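Ethyl acetate hydrolase (PDB 5EFZ) hydrolyses ethyl acetate to ethanol and acetate in the bacterial breakdown of short-chain methyl ketones such as 2-butanone, acting as a homodimeric alpha/beta-hydrolase esterase. Local coordinates at residues E76-I80 with G336-T340; L33-R39 with A120-D126. All blocks are in the same frame, centred on the assembly; numbering follows the deposited sequence.

Contact 1 (E76-I80 with G336-T340)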
loop_
_atom_site.group_PDB
_atom_site.type_symbol
_atom_site.label_atom_id
_atom_site.label_comp_id
_atom_site.label_asym_id
_atom_site.label_seq_id
_atom_site.Cartn_x
_atom_site.Cartn_y
_atom_site.Cartn_z
ATOM N N GLU A 76 25.584 -8.981 -4.699
ATOM C CA GLU A 76 26.951 -9.060 -4.224
ATOM C C GLU A 76 27.208 -8.152 -3.022
ATOM O O GLU A 76 27.753 -8.590 -2.010
ATOM C CB GLU A 76 27.919 -8.694 -5.347
ATOM C CG GLU A 76 29.345 -8.689 -4.897
ATOM C CD GLU A 76 30.271 -8.076 -5.915
ATOM O OE1 GLU A 76 29.778 -7.511 -6.916
ATOM O OE2 GLU A 76 31.495 -8.165 -5.712
ATOM N N GLN A 77 26.843 -6.880 -3.157
ATOM C CA GLN A 77 27.094 -5.894 -2.128
ATOM C C GLN A 77 26.365 -6.196 -0.808
ATOM O O GLN A 77 26.902 -5.934 0.259
ATOM C CB GLN A 77 26.686 -4.498 -2.628
ATOM C CG GLN A 77 27.652 -3.947 -3.668
ATOM C CD GLN A 77 27.231 -2.593 -4.201
ATOM O OE1 GLN A 77 26.034 -2.275 -4.265
ATOM N NE2 GLN A 77 28.210 -1.787 -4.590
ATOM N N ILE A 78 25.149 -6.716 -0.892
ATOM C CA ILE A 78 24.320 -6.849 0.317
ATOM C C ILE A 78 24.526 -8.204 1.003
ATOM O O ILE A 78 24.524 -8.288 2.238
ATOM C CB ILE A 78 22.832 -6.638 -0.032
ATOM C CG1 ILE A 78 22.638 -5.238 -0.630
ATOM C CG2 ILE A 78 21.922 -6.831 1.206
ATOM C CD1 ILE A 78 21.343 -5.093 -1.393
ATOM N N TYR A 79 24.759 -9.252 0.217
ATOM C CA TYR A 79 24.650 -10.627 0.739
ATOM C C TYR A 79 25.910 -11.494 0.693
ATOM O O TYR A 79 26.040 -12.443 1.482
ATOM C CB TYR A 79 23.536 -11.362 -0.015
ATOM C CG TYR A 79 22.188 -10.716 0.200
ATOM C CD1 TYR A 79 21.525 -10.868 1.387
ATOM C CD2 TYR A 79 21.581 -9.962 -0.813
ATOM C CE1 TYR A 79 20.294 -10.253 1.624
ATOM C CE2 TYR A 79 20.335 -9.357 -0.604
ATOM C CZ TYR A 79 19.699 -9.505 0.615
ATOM O OH TYR A 79 18.480 -8.895 0.844
ATOM N N ILE A 80 26.839 -11.190 -0.202
ATOM C CA ILE A 80 27.978 -12.098 -0.410
ATOM C C ILE A 80 29.244 -11.625 0.289
ATOM O O ILE A 80 29.597 -10.449 0.205
ATOM C CB ILE A 80 28.251 -12.281 -1.926
ATOM C CG1 ILE A 80 27.022 -12.894 -2.598
ATOM C CG2 ILE A 80 29.546 -13.116 -2.145
ATOM C CD1 ILE A 80 27.130 -12.974 -4.150
ATOM N N GLY A 336 13.572 -3.966 2.817
ATOM C CA GLY A 336 14.625 -4.515 3.670
ATOM C C GLY A 336 15.523 -5.441 2.848
ATOM O O GLY A 336 16.639 -5.733 3.253
ATOM N N LEU A 337 15.073 -5.868 1.665
ATOM C CA LEU A 337 15.945 -6.642 0.777
ATOM C C LEU A 337 17.173 -5.835 0.358
ATOM O O LEU A 337 18.197 -6.409 -0.002
ATOM C CB LEU A 337 15.194 -7.106 -0.478
ATOM C CG LEU A 337 14.163 -8.227 -0.295
ATOM C CD1 LEU A 337 13.328 -8.369 -1.574
ATOM C CD2 LEU A 337 14.858 -9.555 0.063
ATOM N N PHE A 338 17.058 -4.506 0.385
ATOM C CA PHE A 338 18.138 -3.624 -0.033
ATOM C C PHE A 338 19.272 -3.543 1.012
ATOM O O PHE A 338 20.267 -2.839 0.811
ATOM C CB PHE A 338 17.591 -2.226 -0.310
ATOM C CG PHE A 338 16.901 -2.102 -1.652
ATOM C CD1 PHE A 338 16.675 -3.231 -2.454
ATOM C CD2 PHE A 338 16.499 -0.855 -2.121
ATOM C CE1 PHE A 338 16.044 -3.124 -3.706
ATOM C CE2 PHE A 338 15.896 -0.728 -3.384
ATOM C CZ PHE A 338 15.663 -1.853 -4.170
ATOM N N GLY A 339 19.135 -4.268 2.102
ATOM C CA GLY A 339 20.198 -4.299 3.096
ATOM C C GLY A 339 20.221 -3.137 4.079
ATOM O O GLY A 339 21.255 -2.853 4.677
ATOM N N THR A 340 19.085 -2.469 4.263
ATOM C CA THR A 340 18.974 -1.376 5.216
ATOM C C THR A 340 18.963 -1.805 6.690
ATOM O O THR A 340 19.278 -1.007 7.586
ATOM C CB THR A 340 17.665 -0.580 4.955
ATOM O OG1 THR A 340 16.581 -1.512 4.824
ATOM C CG2 THR A 340 17.799 0.200 3.636
#

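Contact 2 (L33-R39 with A120-D126)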
loop_
_atom_site.group_PDB
_atom_site.type_symbol
_atom_site.label_atom_id
_atom_site.label_comp_id
_atom_site.label_asym_id
_atom_site.label_seq_id
_atom_site.Cartn_x
_atom_site.Cartn_y
_atom_site.Cartn_z
ATOM N N LEU A 33 16.870 -18.867 -27.545
ATOM C CA LEU A 33 15.960 -19.160 -26.439
ATOM C C LEU A 33 14.530 -19.043 -26.936
ATOM O O LEU A 33 14.047 -17.932 -27.152
ATOM C CB LEU A 33 16.200 -18.207 -25.259
ATOM C CG LEU A 33 15.333 -18.427 -24.018
ATOM C CD1 LEU A 33 15.602 -19.820 -23.453
ATOM C CD2 LEU A 33 15.603 -17.369 -22.940
ATOM N N PRO A 34 13.860 -20.186 -27.162
ATOM C CA PRO A 34 12.437 -20.119 -27.497
ATOM C C PRO A 34 11.652 -19.741 -26.248
ATOM O O PRO A 34 11.774 -20.403 -25.219
ATOM C CB PRO A 34 12.116 -21.538 -27.999
ATOM C CG PRO A 34 13.133 -22.395 -27.339
ATOM C CD PRO A 34 14.368 -21.566 -27.139
ATOM N N LEU A 35 10.900 -18.651 -26.313
ATOM C CA LEU A 35 10.244 -18.132 -25.126
ATOM C C LEU A 35 8.894 -18.761 -24.959
ATOM O O LEU A 35 8.276 -19.143 -25.942
ATOM C CB LEU A 35 10.107 -16.626 -25.208
ATOM C CG LEU A 35 11.416 -15.868 -25.226
ATOM C CD1 LEU A 35 11.139 -14.398 -25.512
ATOM C CD2 LEU A 35 12.165 -16.036 -23.883
ATOM N N GLU A 36 8.437 -18.885 -23.711
ATOM C CA GLU A 36 7.143 -19.500 -23.443
ATOM C C GLU A 36 6.017 -18.817 -24.231
ATOM O O GLU A 36 5.166 -19.495 -24.812
ATOM C CB GLU A 36 6.819 -19.478 -21.941
ATOM C CG GLU A 36 5.522 -20.228 -21.599
ATOM C CD GLU A 36 5.309 -20.430 -20.101
ATOM O OE1 GLU A 36 6.275 -20.260 -19.338
ATOM O OE2 GLU A 36 4.172 -20.741 -19.686
ATOM N N GLU A 37 6.034 -17.485 -24.280
ATOM C CA GLU A 37 4.977 -16.731 -24.968
ATOM C C GLU A 37 4.973 -16.916 -26.485
ATOM O O GLU A 37 4.043 -16.468 -27.166
ATOM C CB GLU A 37 5.089 -15.225 -24.670
ATOM C CG GLU A 37 4.529 -14.821 -23.326
ATOM C CD GLU A 37 3.057 -15.188 -23.168
ATOM O OE1 GLU A 37 2.204 -14.488 -23.750
ATOM O OE2 GLU A 37 2.758 -16.183 -22.473
ATOM N N GLY A 38 6.012 -17.526 -27.034
ATOM C CA GLY A 38 5.967 -17.870 -28.441
ATOM C C GLY A 38 7.033 -17.305 -29.354
ATOM O O GLY A 38 7.277 -17.837 -30.429
ATOM N N ARG A 39 7.668 -16.220 -28.949
ATOM C CA ARG A 39 8.754 -15.675 -29.752
ATOM C C ARG A 39 10.081 -16.380 -29.456
ATOM O O ARG A 39 10.271 -16.934 -28.374
ATOM C CB ARG A 39 8.869 -14.168 -29.502
ATOM C CG ARG A 39 7.624 -13.416 -29.989
ATOM C CD ARG A 39 7.699 -11.922 -29.726
ATOM N NE ARG A 39 8.650 -11.257 -30.609
ATOM C CZ ARG A 39 9.036 -9.999 -30.453
ATOM N NH1 ARG A 39 8.559 -9.283 -29.444
ATOM N NH2 ARG A 39 9.898 -9.466 -31.297
ATOM N N ALA A 120 10.358 -8.922 -26.328
ATOM C CA ALA A 120 9.328 -9.939 -26.109
ATOM C C ALA A 120 8.843 -9.971 -24.664
ATOM O O ALA A 120 9.508 -9.468 -23.759
ATOM C CB ALA A 120 9.861 -11.330 -26.506
ATOM N N ASN A 121 7.664 -10.553 -24.458
ATOM C CA ASN A 121 7.173 -10.794 -23.111
ATOM C C ASN A 121 7.913 -12.008 -22.563
ATOM O O ASN A 121 7.779 -13.095 -23.101
ATOM C CB ASN A 121 5.659 -11.018 -23.126
ATOM C CG ASN A 121 4.899 -9.747 -23.424
ATOM O OD1 ASN A 121 5.328 -8.657 -23.041
ATOM N ND2 ASN A 121 3.772 -9.878 -24.097
ATOM N N VAL A 122 8.722 -11.792 -21.525
ATOM C CA VAL A 122 9.528 -12.855 -20.941
ATOM C C VAL A 122 8.905 -13.307 -19.607
ATOM O O VAL A 122 8.441 -12.478 -18.810
ATOM C CB VAL A 122 10.970 -12.380 -20.726
ATOM C CG1 VAL A 122 11.839 -13.482 -20.112
ATOM C CG2 VAL A 122 11.576 -11.916 -22.063
ATOM N N ARG A 123 8.864 -14.616 -19.388
ATOM C CA ARG A 123 8.297 -15.169 -18.164
ATOM C C ARG A 123 9.402 -15.676 -17.221
ATOM O O ARG A 123 10.541 -15.928 -17.654
ATOM C CB ARG A 123 7.312 -16.323 -18.480
ATOM C CG ARG A 123 5.970 -15.874 -19.115
ATOM C CD ARG A 123 5.059 -17.092 -19.386
ATOM N NE ARG A 123 3.745 -16.668 -19.906
ATOM C CZ ARG A 123 2.695 -16.336 -19.152
ATOM N NH1 ARG A 123 2.771 -16.360 -17.830
ATOM N NH2 ARG A 123 1.553 -15.980 -19.740
ATOM N N ILE A 124 9.047 -15.829 -15.946
ATOM C CA ILE A 124 9.962 -16.413 -14.956
ATOM C C ILE A 124 10.531 -17.738 -15.478
ATOM O O ILE A 124 11.737 -18.000 -15.347
ATOM C CB ILE A 124 9.250 -16.643 -13.618
ATOM C CG1 ILE A 124 8.836 -15.297 -12.979
ATOM C CG2 ILE A 124 10.136 -17.462 -12.653
ATOM C CD1 ILE A 124 9.995 -14.432 -12.484
ATOM N N GLY A 125 9.681 -18.554 -16.103
ATOM C CA GLY A 125 10.144 -19.840 -16.621
ATOM C C GLY A 125 11.219 -19.709 -17.700
ATOM O O GLY A 125 12.084 -20.594 -17.848
ATOM N N ASP A 126 11.178 -18.621 -18.478
ATOM C CA ASP A 126 12.217 -18.397 -19.485
ATOM C C ASP A 126 13.567 -18.134 -18.817
ATOM O O ASP A 126 14.564 -18.680 -19.248
ATOM C CB ASP A 126 11.836 -17.220 -20.413
ATOM C CG ASP A 126 10.540 -17.476 -21.187
ATOM O OD1 ASP A 126 10.373 -18.593 -21.737
ATOM O OD2 ASP A 126 9.682 -16.550 -21.255
HETATM O O HOH W 1 7.651 -15.797 -22.662
HETATM O O HOH W 2 2.893 -12.355 -25.389
HETATM O O HOH W 3 7.523 -14.107 -26.346
#

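Contact 1 (E76-I80 with G336-T340)
Ile78 overlaps the backbone of Phe338 and Gly339 with both branches of its side chain. CD1 touches the carbonyl group of Phe338, 3.3 Å from Phe338 O, and CG2 rests 3.6 Å from Gly339 CA. The torsions divide the work: CG1 lies beside the backbone N (chi1 -60°), which leaves CG2 anti to it; CG1 continues nearly extended (chi2 162°), which carries CD1 to the Phe338 carbonyl. CG2 is also over the centre of the neighbouring Tyr79 ring, so this one methyl is layered between an aromatic face and a glycine. The close approach depends on Gly339, which has no side chain and whose positive phi (82°) turns the backbone; a bond from Gly339 N to Gly336 O, 3.1 Å long, helps hold the turn.

Tyr79 supplies the polar part. Its hydroxyl donates to Leu337 O at an OH to O distance of 2.6 Å, although the geometry makes this a weak bond. The same OH lies 3.8 Å from Leu337 CD2, with Leu337 CB a little farther off. Leu337 in turn packs against Ser151, the probable nucleophile, and its side chain lies about 4 Å from that of His334, the likely catalytic base. The hydroxyl of Tyr79 thus touches the backbone of the loop just beyond this histidine. The side chain of Phe338 leaves the backbone away from helix 72-79, and its ring meets that of Tyr257.

The contact joins the C-terminal end of helix 72-79 to the loop leading into helix 342-356, whose Leu345 packs on both Ile78 and Tyr79, with Leu348 adding to the cover of Tyr79. Beyond the helix end, Ile80 packs on His51 of strand 45-51 and on Ile93 and Val95 of strand 92-96.

Contact 2 (L33-R39 with A120-D126)
A beta-hairpin turn meets the start of helix 124-139 here, with Asp126 as the joint. Its carboxylate is shared between the two: OD1 uses its syn lone pair to accept from Glu36 N at 2.8 Å, and OD2 accepts from Arg123 N at 2.8 Å in a nearly straight bond (171°). Water 1 donates to Asp126 OD2 and to Asn121 O while accepting from Glu37 N, so the buried acid has several donors around it, consistent with a charged state.

Leu35 crosses Asp126 at about a right angle, its CD2 lying 3.5 Å from Asp126 CG. The other methyl, CD1, is pressed tightly on Ala120 CB at 3.5 Å. On the outer side, Glu37 OE2 is gripped side-on by Arg123, at 2.8 Å from NE and 3.0 Å from NH2. The oxygen lies in the guanidinium plane, but both nitrogens reach it from above one face of the carboxylate, whose plane is turned 57° from the guanidinium. A bend at chi2 (-58°) folds the Glu37 chain into this place, and water 2 links Glu37 OE1 to Asn121 ND2.

The Leu35-Gly38 turn is a type I turn with a G1 beta bulge, closing hairpin 33-34/40-41; the bond of Asp126, at N3, to the N-cap NH is one half of a capping box.

In the fold
From the N terminus the chain reaches hairpin segment 33-39, runs through strands 45-51 and 61-65 to helix 72-79, adds strand 92-96 to the sheet and arrives at 120-126, where contact 2 closes a loop of 80 residues. Contact 1 opens inside that loop, at 76-80, and closes only at 336-340, after the remaining parallel strands and the helices between them. The two loops therefore cross rather than nest. Contact 2 ties the early hairpin to helix 124-139; contact 1 ties helix 72-79 to the late loop after the probable catalytic histidine. Their centres lie 29 Å apart, on opposite sides of the chain's centre, without touching.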